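Local coordinates for antitoxin phd (PDB 3HS2), which neutralises the toxin Doc in a phage P1 toxin-antitoxin system that stabilises the plasmid prophage, and acts as a DNA-binding transcription repressor, at residues V20-V26 against V37-K41. Residues are numbered along the deposited sequence; the frame is centred on the assembly and turned at random.
Sequences VEAGEEV and VIVSK
Val26 and Ile38 face each other as an antiparallel hydrogen-bonded pair, each satisfying the other's backbone. Ile38 N donates to Val26 O at 2.9 Å, almost straight (173°) and in the carbonyl plane; Val26 N returns a longer bond of 3.2 Å to Ile38 O, tilted from that carbonyl's plane. Val26 O also receives a CA-H...O contact from Val37. Where this pairing stops, a bound water takes over: it donates to Val20 O and to Glu24 O (2.8 Å) and accepts from Ser40 N (3.1 Å), so one molecule ties the helix end, the turn and the strand end together. Val20 O is used twice, since Gly23 N also bonds to it in the Schellman motif that ends the helix, with Gly23, at positive phi, as C-prime residue. Val20 spreads its two methyls along the strand. Val20 CG1, anti to the backbone N (chi1 168°), presses on the Val39-Ser40 peptide, 3.2 Å from Ser40 N, while Val20 CG2 reaches Ile38 CG1 at 3.9 Å. Ile38 CG2 lies alongside Val26 CB at 3.5 Å, both side chains pointing the same way; Glu25 and Val39 do so more loosely. Ser40 OG turns to Thr43 N, capping helix 41-55, and Glu25 OE1 forms a salt bridge with Lys48 of the second subunit. The contact joins the end of helix 13-21 and the start of strand 26-29 to strand 36-40, with Leu17 and Ile4 packing on the Ile38-Val26 face, Phe44 and Tyr47 of helix 41-55 touching Val39 and Glu25, and residues 37-40 continuing the sheet antiparallel into the second subunit.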
loop_
_atom_site.group_PDB
_atom_site.type_symbol
_atom_site.label_atom_id
_atom_site.label_comp_id
_atom_site.label_asym_id
_atom_site.label_seq_id
_atom_site.Cartn_x
_atom_site.Cartn_y
_atom_site.Cartn_z
ATOM N N VAL A 20 5.911 11.188 -2.846
ATOM C CA VAL A 20 4.714 10.523 -3.355
ATOM C C VAL A 20 4.399 10.924 -4.795
ATOM O O VAL A 20 4.068 10.076 -5.622
ATOM C CB VAL A 20 3.482 10.826 -2.481
ATOM C CG1 VAL A 20 2.215 10.384 -3.185
ATOM C CG2 VAL A 20 3.608 10.154 -1.122
ATOM N N GLU A 21 4.497 12.217 -5.092
ATOM C CA GLU A 21 4.233 12.704 -6.441
ATOM C C GLU A 21 5.180 12.072 -7.456
ATOM O O GLU A 21 4.827 11.892 -8.621
ATOM C CB GLU A 21 4.338 14.232 -6.505
ATOM C CG GLU A 21 4.541 14.768 -7.915
ATOM C CD GLU A 21 4.397 16.274 -8.004
ATOM O OE1 GLU A 21 5.018 16.874 -8.908
ATOM O OE2 GLU A 21 3.664 16.857 -7.179
ATOM N N ALA A 22 6.384 11.735 -7.005
ATOM C CA ALA A 22 7.383 11.137 -7.879
ATOM C C ALA A 22 7.204 9.625 -7.985
ATOM O O ALA A 22 8.094 8.921 -8.461
ATOM C CB ALA A 22 8.788 11.480 -7.396
ATOM N N GLY A 23 6.055 9.131 -7.531
ATOM C CA GLY A 23 5.712 7.726 -7.683
ATOM C C GLY A 23 5.876 6.880 -6.435
ATOM O O GLY A 23 5.548 5.693 -6.433
ATOM N N GLU A 24 6.375 7.488 -5.365
ATOM C CA GLU A 24 6.643 6.758 -4.131
ATOM C C GLU A 24 5.365 6.455 -3.350
ATOM O O GLU A 24 4.476 7.299 -3.238
ATOM C CB GLU A 24 7.622 7.551 -3.264
ATOM C CG GLU A 24 8.253 6.765 -2.127
ATOM C CD GLU A 24 9.406 7.511 -1.483
ATOM O OE1 GLU A 24 10.024 8.354 -2.170
ATOM O OE2 GLU A 24 9.698 7.253 -0.296
ATOM N N GLU A 25 5.272 5.239 -2.826
ATOM C CA GLU A 25 4.187 4.880 -1.925
ATOM C C GLU A 25 4.712 4.937 -0.497
ATOM O O GLU A 25 5.721 4.314 -0.175
ATOM C CB GLU A 25 3.654 3.487 -2.250
ATOM C CG GLU A 25 3.049 3.374 -3.640
ATOM C CD GLU A 25 2.758 1.940 -4.033
ATOM O OE1 GLU A 25 3.303 1.020 -3.384
ATOM O OE2 GLU A 25 1.985 1.732 -4.993
ATOM N N VAL A 26 4.041 5.700 0.358
ATOM C CA VAL A 26 4.553 5.929 1.702
ATOM C C VAL A 26 3.584 5.475 2.779
ATOM O O VAL A 26 2.442 5.927 2.840
ATOM C CB VAL A 26 4.917 7.407 1.925
ATOM C CG1 VAL A 26 5.214 7.670 3.391
ATOM C CG2 VAL A 26 6.105 7.781 1.064
ATOM N N VAL A 37 -1.694 4.672 4.152
ATOM C CA VAL A 37 -0.816 4.819 3.004
ATOM C C VAL A 37 -1.141 6.120 2.282
ATOM O O VAL A 37 -2.307 6.459 2.092
ATOM C CB VAL A 37 -0.948 3.638 2.020
ATOM C CG1 VAL A 37 -0.132 3.901 0.765
ATOM C CG2 VAL A 37 -0.503 2.342 2.677
ATOM N N ILE A 38 -0.106 6.857 1.902
ATOM C CA ILE A 38 -0.285 8.056 1.098
ATOM C C ILE A 38 0.311 7.831 -0.284
ATOM O O ILE A 38 1.484 7.487 -0.416
ATOM C CB ILE A 38 0.348 9.290 1.764
ATOM C CG1 ILE A 38 0.293 10.494 0.826
ATOM C CG2 ILE A 38 1.782 9.006 2.173
ATOM C CD1 ILE A 38 0.587 11.794 1.525
ATOM N N VAL A 39 -0.510 8.020 -1.312
ATOM C CA VAL A 39 -0.118 7.714 -2.681
ATOM C C VAL A 39 -0.741 8.737 -3.622
ATOM O O VAL A 39 -1.750 9.361 -3.287
ATOM C CB VAL A 39 -0.567 6.282 -3.066
ATOM C CG1 VAL A 39 -2.069 6.131 -2.902
ATOM C CG2 VAL A 39 -0.138 5.932 -4.481
ATOM N N SER A 40 -0.140 8.923 -4.792
ATOM C CA SER A 40 -0.672 9.884 -5.748
ATOM C C SER A 40 -2.112 9.520 -6.081
ATOM O O SER A 40 -2.440 8.346 -6.268
ATOM C CB SER A 40 0.164 9.919 -7.026
ATOM O OG SER A 40 -0.432 9.140 -8.048
ATOM N N LYS A 41 -2.969 10.532 -6.144
ATOM C CA LYS A 41 -4.378 10.319 -6.420
ATOM C C LYS A 41 -4.579 9.629 -7.767
ATOM O O LYS A 41 -5.434 8.755 -7.901
ATOM C CB LYS A 41 -5.134 11.647 -6.393
ATOM C CG LYS A 41 -6.625 11.506 -6.630
ATOM C CD LYS A 41 -7.236 12.829 -7.050
ATOM C CE LYS A 41 -8.726 12.693 -7.315
ATOM N NZ LYS A 41 -9.325 13.973 -7.780
HETATM O O HOH W 1 2.656 7.599 -5.382
#